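Local coordinates for RNA-dependent RNA Polymerase (Bombyx mori cytoplasmic polyhedrosis virus, PDB 6TZ0), which synthesises RNA from an RNA template, serving both plus-strand transcription and minus-strand genome replication of this double-stranded RNA virus, at residues A[875-878]-A[879-883]; A[1178-1181]-A[1182-1186]; A[1200-1203]-A[1204-1208]. One frame throughout, in Å; residues are numbered along the deposited sequence.

In the fold
All three interactions are local, between near neighbours in sequence, and all lie in the C-terminal family region, away from the residues that bind magnesium and nucleotides. Interactions 2 and 3 touch: helix 1174-1188 packs on strand 1196-1202 and on the helix after it, with Tyr1178 OH 3.5 Å from Leu1202 CD1. Their centres are about 15 Å apart. Interaction 1 stands apart from both, its centre about 17 Å from that of interaction 2 and about 14 Å from that of interaction 3. Ile885 closes part of the gap: it belongs to helix 881-886, which interaction 1 starts, and it packs against Val1201 and His1203.

Interaction 1 (A[875-878]-A[879-883]); sequences LYDV and SNIRE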
loop_
_atom_site.group_PDB
_atom_site.type_symbol
_atom_site.label_atom_id
_atom_site.label_comp_id
_atom_site.label_asym_id
_atom_site.label_seq_id
_atom_site.Cartn_x
_atom_site.Cartn_y
_atom_site.Cartn_z
ATOM N N LEU A 875 9.826 -40.753 14.439
ATOM C CA LEU A 875 10.919 -41.420 15.143
ATOM C C LEU A 875 10.456 -42.704 15.810
ATOM O O LEU A 875 11.210 -43.680 15.876
ATOM C CB LEU A 875 11.503 -40.494 16.208
ATOM C CG LEU A 875 12.133 -39.158 15.835
ATOM C CD1 LEU A 875 12.487 -38.401 17.106
ATOM C CD2 LEU A 875 13.355 -39.361 14.975
ATOM N N TYR A 876 9.225 -42.719 16.304
ATOM C CA TYR A 876 8.660 -43.888 16.954
ATOM C C TYR A 876 7.985 -44.821 15.967
ATOM O O TYR A 876 7.950 -46.033 16.198
ATOM C CB TYR A 876 7.667 -43.438 18.022
ATOM C CG TYR A 876 8.322 -42.704 19.160
ATOM C CD1 TYR A 876 8.865 -43.397 20.230
ATOM C CD2 TYR A 876 8.425 -41.321 19.153
ATOM C CE1 TYR A 876 9.469 -42.733 21.274
ATOM C CE2 TYR A 876 9.034 -40.648 20.189
ATOM C CZ TYR A 876 9.554 -41.363 21.246
ATOM O OH TYR A 876 10.165 -40.712 22.286
ATOM N N ASP A 877 7.460 -44.276 14.868
ATOM C CA ASP A 877 6.865 -45.100 13.824
ATOM C C ASP A 877 7.924 -45.938 13.117
ATOM O O ASP A 877 7.664 -47.089 12.752
ATOM C CB ASP A 877 6.123 -44.208 12.827
ATOM C CG ASP A 877 5.170 -44.979 11.936
ATOM O OD1 ASP A 877 5.001 -46.199 12.129
ATOM O OD2 ASP A 877 4.587 -44.359 11.021
ATOM N N VAL A 878 9.127 -45.386 12.927
ATOM C CA VAL A 878 10.220 -46.180 12.363
ATOM C C VAL A 878 10.671 -47.257 13.353
ATOM O O VAL A 878 11.046 -48.367 12.952
ATOM C CB VAL A 878 11.363 -45.237 11.925
ATOM C CG1 VAL A 878 12.596 -45.993 11.486
ATOM C CG2 VAL A 878 10.904 -44.383 10.770
ATOM N N SER A 879 10.539 -46.996 14.653
ATOM C CA SER A 879 10.940 -47.924 15.704
ATOM C C SER A 879 9.920 -49.042 15.971
ATOM O O SER A 879 10.022 -49.676 17.029
ATOM C CB SER A 879 11.205 -47.158 17.001
ATOM O OG SER A 879 12.270 -46.243 16.838
ATOM N N ASN A 880 8.979 -49.284 15.047
ATOM C CA ASN A 880 7.957 -50.337 15.114
ATOM C C ASN A 880 7.097 -50.182 16.372
ATOM O O ASN A 880 7.171 -50.952 17.330
ATOM C CB ASN A 880 8.565 -51.740 15.011
ATOM C CG ASN A 880 7.536 -52.790 14.632
ATOM O OD1 ASN A 880 6.355 -52.489 14.465
ATOM N ND2 ASN A 880 7.985 -54.027 14.478
ATOM N N ILE A 881 6.297 -49.119 16.325
ATOM C CA ILE A 881 5.503 -48.656 17.457
ATOM C C ILE A 881 4.452 -49.689 17.879
ATOM O O ILE A 881 4.099 -49.782 19.058
ATOM C CB ILE A 881 4.897 -47.293 17.076
ATOM C CG1 ILE A 881 4.099 -46.645 18.195
ATOM C CG2 ILE A 881 4.127 -47.386 15.775
ATOM C CD1 ILE A 881 3.839 -45.215 17.885
ATOM N N ARG A 882 3.969 -50.504 16.937
ATOM C CA ARG A 882 3.063 -51.597 17.283
ATOM C C ARG A 882 3.781 -52.656 18.113
ATOM O O ARG A 882 3.254 -53.132 19.132
ATOM C CB ARG A 882 2.489 -52.189 15.990
ATOM C CG ARG A 882 1.344 -53.192 16.111
ATOM C CD ARG A 882 1.844 -54.636 16.133
ATOM N NE ARG A 882 2.704 -54.943 14.995
ATOM C CZ ARG A 882 3.571 -55.951 14.969
ATOM N NH1 ARG A 882 3.698 -56.744 16.024
ATOM N NH2 ARG A 882 4.318 -56.160 13.895
ATOM N N GLU A 883 4.988 -53.039 17.687
ATOM C CA GLU A 883 5.800 -53.950 18.485
ATOM C C GLU A 883 6.201 -53.306 19.802
ATOM O O GLU A 883 6.239 -53.972 20.841
ATOM C CB GLU A 883 7.033 -54.387 17.705
ATOM C CG GLU A 883 7.885 -55.408 18.425
ATOM C CD GLU A 883 9.081 -55.848 17.620
ATOM O OE1 GLU A 883 9.247 -55.353 16.488
ATOM O OE2 GLU A 883 9.856 -56.688 18.123
#
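The carboxylate of Asp877 meets Ile881 through OD1, which lies 3.9 Å from the methyl CG2; that methyl stands well off the carboxylate plane. The other flat group, the ring of Tyr876, turns its length away from this contact, packs by Leu892 and Thr1013, and hydrogen-bonds through OH to Asp1017; here the residue offers its CB, 4.2 Å from Ile881 CD1. The motif is a tight helix-to-helix turn, in which helix 873-878 gives way to helix 881-886 within a couple of residues. Asn880 sits at the N-cap position of the second helix, and its backbone takes the left-handed conformation (phi 58°), which redirects the chain at that point.

Backbone bonds across the turn are poor. Ser879 N reaches Tyr876 O weakly at 3.2 Å, and Asn880 N reaches Asp877 O weakly at 3.4 Å. Asp877 is tied elsewhere, by a salt bridge to Arg852 from the same OD1 that borders Ile881, a pairing likely to keep it ionised.

Ser879 supplies the better-formed link. With OG swung beside its own backbone N (chi1 -62°), the hydroxyl faces back along the first helix, is also hydrogen-bonded to Asp893 N, and donates to Leu875 O at 2.9 Å, approaching in the carbonyl plane with a C=O...OG angle of 158°.

Interaction 2 (A[1178-1181]-A[1182-1186]); sequences YNIF and SYLHI
Helix 1174-1188 is the crossover helix of a beta-alpha-beta unit, set between the parallel strands 1162-1163 and 1196-1202, and residues 1178-1186 form its middle turns. The regular i to i+4 pattern runs through them unbroken. Ser1182 N bonds to Tyr1178 O at 3.0 Å, Leu1184 N to Ile1180 O at 2.9 Å and nearly straight (171°), and His1185 N to Phe1181 O at 3.0 Å.

Asn1179 O does double duty. Tyr1183 N donates to Asn1179 O at 2.9 Å. The hydroxyl of Ser1182 donates to it as well, with OG 2.8 Å from Asn1179 O. Both donors come to the same face of the carbonyl, but they use it differently: the hydroxyl stands above the plane at a C=O...OG angle of 110°, well to the side of the amide donor. Ser1182 reaches this carbonyl because its OG is tucked between its own backbone N and carbonyl carbon (chi1 63°), which folds it back on the preceding turn.

One turn of the helix separates Ile1180 from Leu1184, and these two side chains run alongside each other in the same direction, with Ile1180 CG2 3.9 Å from Leu1184 CD1. Both rest on Tyr1141. Elsewhere on the helix, Phe1181 stacks with Tyr1022 and meets Tyr1139 edge-to-face.

For Ser1182, a buried serine whose side chain also touches Ala1158, the chemistry implies that the hydroxyl proton is spent on a carbonyl of the preceding turn without displacing the helical N-H, satisfying the buried donor inside the helix.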
loop_
_atom_site.group_PDB
_atom_site.type_symbol
_atom_site.label_atom_id
_atom_site.label_comp_id
_atom_site.label_asym_id
_atom_site.label_seq_id
_atom_site.Cartn_x
_atom_site.Cartn_y
_atom_site.Cartn_z
ATOM N N TYR A 1178 -8.100 -38.202 22.002
ATOM C CA TYR A 1178 -8.222 -39.355 21.118
ATOM C C TYR A 1178 -8.862 -38.963 19.792
ATOM O O TYR A 1178 -8.555 -39.566 18.755
ATOM C CB TYR A 1178 -9.045 -40.452 21.790
ATOM C CG TYR A 1178 -8.474 -41.026 23.070
ATOM C CD1 TYR A 1178 -7.129 -40.897 23.390
ATOM C CD2 TYR A 1178 -9.304 -41.662 23.986
ATOM C CE1 TYR A 1178 -6.628 -41.406 24.571
ATOM C CE2 TYR A 1178 -8.811 -42.168 25.167
ATOM C CZ TYR A 1178 -7.472 -42.036 25.454
ATOM O OH TYR A 1178 -6.970 -42.546 26.624
ATOM N N ASN A 1179 -9.742 -37.955 19.807
ATOM C CA ASN A 1179 -10.287 -37.422 18.561
ATOM C C ASN A 1179 -9.200 -36.788 17.707
ATOM O O ASN A 1179 -9.207 -36.926 16.481
ATOM C CB ASN A 1179 -11.380 -36.396 18.851
ATOM C CG ASN A 1179 -12.641 -37.022 19.374
ATOM O OD1 ASN A 1179 -13.033 -38.100 18.941
ATOM N ND2 ASN A 1179 -13.304 -36.336 20.289
ATOM N N ILE A 1180 -8.255 -36.096 18.343
ATOM C CA ILE A 1180 -7.121 -35.523 17.622
ATOM C C ILE A 1180 -6.226 -36.619 17.060
ATOM O O ILE A 1180 -5.751 -36.519 15.919
ATOM C CB ILE A 1180 -6.359 -34.549 18.541
ATOM C CG1 ILE A 1180 -7.165 -33.262 18.703
ATOM C CG2 ILE A 1180 -4.953 -34.267 18.056
ATOM C CD1 ILE A 1180 -6.611 -32.326 19.708
ATOM N N PHE A 1181 -5.998 -37.683 17.847
ATOM C CA PHE A 1181 -5.246 -38.852 17.376
ATOM C C PHE A 1181 -5.850 -39.435 16.108
ATOM O O PHE A 1181 -5.163 -39.587 15.085
ATOM C CB PHE A 1181 -5.214 -39.943 18.447
ATOM C CG PHE A 1181 -4.305 -39.663 19.599
ATOM C CD1 PHE A 1181 -3.443 -38.582 19.596
ATOM C CD2 PHE A 1181 -4.283 -40.530 20.674
ATOM C CE1 PHE A 1181 -2.606 -38.356 20.660
ATOM C CE2 PHE A 1181 -3.444 -40.314 21.733
ATOM C CZ PHE A 1181 -2.597 -39.228 21.722
ATOM N N SER A 1182 -7.151 -39.717 16.151
ATOM C CA SER A 1182 -7.843 -40.294 15.005
ATOM C C SER A 1182 -7.877 -39.338 13.817
ATOM O O SER A 1182 -7.667 -39.759 12.675
ATOM C CB SER A 1182 -9.250 -40.695 15.425
ATOM O OG SER A 1182 -9.988 -39.556 15.812
ATOM N N TYR A 1183 -8.080 -38.044 14.071
ATOM C CA TYR A 1183 -8.202 -37.058 12.999
ATOM C C TYR A 1183 -6.891 -36.875 12.249
ATOM O O TYR A 1183 -6.862 -36.895 11.009
ATOM C CB TYR A 1183 -8.674 -35.734 13.595
ATOM C CG TYR A 1183 -8.780 -34.581 12.632
ATOM C CD1 TYR A 1183 -9.787 -34.538 11.684
ATOM C CD2 TYR A 1183 -7.908 -33.510 12.712
ATOM C CE1 TYR A 1183 -9.899 -33.482 10.821
ATOM C CE2 TYR A 1183 -8.010 -32.450 11.855
ATOM C CZ TYR A 1183 -9.008 -32.441 10.913
ATOM O OH TYR A 1183 -9.117 -31.381 10.052
ATOM N N LEU A 1184 -5.795 -36.708 12.988
ATOM C CA LEU A 1184 -4.492 -36.542 12.361
ATOM C C LEU A 1184 -4.022 -37.817 11.675
ATOM O O LEU A 1184 -3.363 -37.737 10.633
ATOM C CB LEU A 1184 -3.474 -36.077 13.399
ATOM C CG LEU A 1184 -3.264 -34.581 13.638
ATOM C CD1 LEU A 1184 -4.481 -33.881 14.166
ATOM C CD2 LEU A 1184 -2.168 -34.447 14.641
ATOM N N HIS A 1185 -4.371 -38.994 12.211
ATOM C CA HIS A 1185 -4.010 -40.224 11.512
ATOM C C HIS A 1185 -4.797 -40.398 10.222
ATOM O O HIS A 1185 -4.260 -40.899 9.230
ATOM C CB HIS A 1185 -4.215 -41.435 12.410
ATOM C CG HIS A 1185 -3.844 -42.731 11.759
ATOM N ND1 HIS A 1185 -4.748 -43.492 11.052
ATOM C CD2 HIS A 1185 -2.664 -43.388 11.685
ATOM C CE1 HIS A 1185 -4.147 -44.570 10.587
ATOM N NE2 HIS A 1185 -2.880 -44.530 10.955
ATOM N N ILE A 1186 -6.069 -40.008 10.216
ATOM C CA ILE A 1186 -6.866 -40.186 9.011
ATOM C C ILE A 1186 -6.446 -39.195 7.931
ATOM O O ILE A 1186 -6.337 -39.566 6.759
ATOM C CB ILE A 1186 -8.364 -40.110 9.352
ATOM C CG1 ILE A 1186 -8.757 -41.364 10.127
ATOM C CG2 ILE A 1186 -9.215 -40.032 8.109
ATOM C CD1 ILE A 1186 -10.072 -41.261 10.824
#

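Interaction 3 (A[1200-1203]-A[1204-1208]); sequences MVLH and PGLIA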
loop_
_atom_site.group_PDB
_atom_site.type_symbol
_atom_site.label_atom_id
_atom_site.label_comp_id
_atom_site.label_asym_id
_atom_site.label_seq_id
_atom_site.Cartn_x
_atom_site.Cartn_y
_atom_site.Cartn_z
ATOM N N MET A 1200 -8.558 -48.253 17.563
ATOM C CA MET A 1200 -7.384 -47.629 18.157
ATOM C C MET A 1200 -6.872 -48.460 19.326
ATOM O O MET A 1200 -7.649 -48.872 20.191
ATOM C CB MET A 1200 -7.712 -46.211 18.623
ATOM C CG MET A 1200 -6.502 -45.412 19.075
ATOM S SD MET A 1200 -6.902 -43.721 19.538
ATOM C CE MET A 1200 -7.651 -43.993 21.132
ATOM N N VAL A 1201 -5.565 -48.701 19.346
ATOM C CA VAL A 1201 -4.895 -49.350 20.464
ATOM C C VAL A 1201 -3.930 -48.352 21.087
ATOM O O VAL A 1201 -3.346 -47.518 20.390
ATOM C CB VAL A 1201 -4.175 -50.647 20.032
ATOM C CG1 VAL A 1201 -5.190 -51.682 19.612
ATOM C CG2 VAL A 1201 -3.239 -50.387 18.875
ATOM N N LEU A 1202 -3.795 -48.415 22.408
ATOM C CA LEU A 1202 -2.976 -47.476 23.152
ATOM C C LEU A 1202 -1.915 -48.223 23.944
ATOM O O LEU A 1202 -1.988 -49.437 24.136
ATOM C CB LEU A 1202 -3.823 -46.624 24.102
ATOM C CG LEU A 1202 -4.842 -45.693 23.446
ATOM C CD1 LEU A 1202 -5.659 -44.964 24.482
ATOM C CD2 LEU A 1202 -4.160 -44.702 22.540
ATOM N N HIS A 1203 -0.924 -47.476 24.395
ATOM C CA HIS A 1203 0.203 -47.934 25.188
ATOM C C HIS A 1203 -0.091 -47.713 26.668
ATOM O O HIS A 1203 -0.711 -46.709 27.027
ATOM C CB HIS A 1203 1.466 -47.187 24.764
ATOM C CG HIS A 1203 2.736 -47.707 25.366
ATOM N ND1 HIS A 1203 3.340 -47.113 26.449
ATOM C CD2 HIS A 1203 3.512 -48.766 25.041
ATOM C CE1 HIS A 1203 4.437 -47.779 26.761
ATOM N NE2 HIS A 1203 4.563 -48.788 25.923
ATOM N N PRO A 1204 0.286 -48.660 27.534
ATOM C CA PRO A 1204 0.017 -48.486 28.972
ATOM C C PRO A 1204 0.762 -47.320 29.592
ATOM O O PRO A 1204 0.288 -46.742 30.578
ATOM C CB PRO A 1204 0.463 -49.827 29.570
ATOM C CG PRO A 1204 0.352 -50.787 28.452
ATOM C CD PRO A 1204 0.732 -50.027 27.225
ATOM N N GLY A 1205 1.912 -46.950 29.032
ATOM C CA GLY A 1205 2.571 -45.724 29.431
ATOM C C GLY A 1205 1.802 -44.478 29.050
ATOM O O GLY A 1205 1.855 -43.478 29.768
ATOM N N LEU A 1206 1.062 -44.520 27.939
ATOM C CA LEU A 1206 0.209 -43.391 27.578
ATOM C C LEU A 1206 -0.933 -43.235 28.573
ATOM O O LEU A 1206 -1.251 -42.115 28.986
ATOM C CB LEU A 1206 -0.324 -43.571 26.155
ATOM C CG LEU A 1206 -1.025 -42.440 25.390
ATOM C CD1 LEU A 1206 -0.757 -42.638 23.922
ATOM C CD2 LEU A 1206 -2.529 -42.386 25.612
ATOM N N ILE A 1207 -1.542 -44.353 28.979
ATOM C CA ILE A 1207 -2.597 -44.330 29.989
ATOM C C ILE A 1207 -2.044 -43.844 31.321
ATOM O O ILE A 1207 -2.673 -43.035 32.016
ATOM C CB ILE A 1207 -3.232 -45.727 30.117
ATOM C CG1 ILE A 1207 -3.743 -46.210 28.761
ATOM C CG2 ILE A 1207 -4.366 -45.716 31.117
ATOM C CD1 ILE A 1207 -4.786 -45.317 28.153
ATOM N N ALA A 1208 -0.839 -44.300 31.675
ATOM C CA ALA A 1208 -0.205 -43.889 32.921
ATOM C C ALA A 1208 0.194 -42.421 32.901
ATOM O O ALA A 1208 0.206 -41.771 33.950
ATOM C CB ALA A 1208 1.017 -44.765 33.192
#
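Leu1202 is where the strand first meets the helix that follows it, and each branch of its side chain finds a separate partner there. CD1 lies 3.8 Å from Ile1207 CD1, the two side chains crossing at about a right angle, whereas CD2 meets Leu1206 CD2 at 4.2 Å. The result is a small apolar cluster in the corner where the strand turns into the helix. Ile1207 contributes through its longer branch, bent at both of its torsions, which carries CD1 back toward the strand.

Next in the chain, His1203 holds the N-cap position of the helix beginning at Pro1204. Its carbonyl oxygen receives two amides of the first turn: Ile1207 N at 3.2 Å, lying in the carbonyl plane, and Leu1206 N at 3.0 Å in a weak, strongly bent bond. Meanwhile the imidazole extends anti to the residue's own N (chi1 -172°) and lies beside the first residues of the helix. Pro1204 CD sits above one face of it, 3.8 Å from the ring centroid and 22° off the normal, a CH-pi contact, while Leu1206 N lies at the ring edge. On its far side NE2 forms a weak hydrogen bond with Ser889 O.

Strand 1200-1202 and helix 1204-1208 have axes that approach to 8.8 Å and diverge by 74°. Met1200 and Leu1202 turn to helix 1174-1188, which Ile1207 also touches, while the other side of the strand is backed by helix 881-886; strand 1022-1027 runs antiparallel alongside.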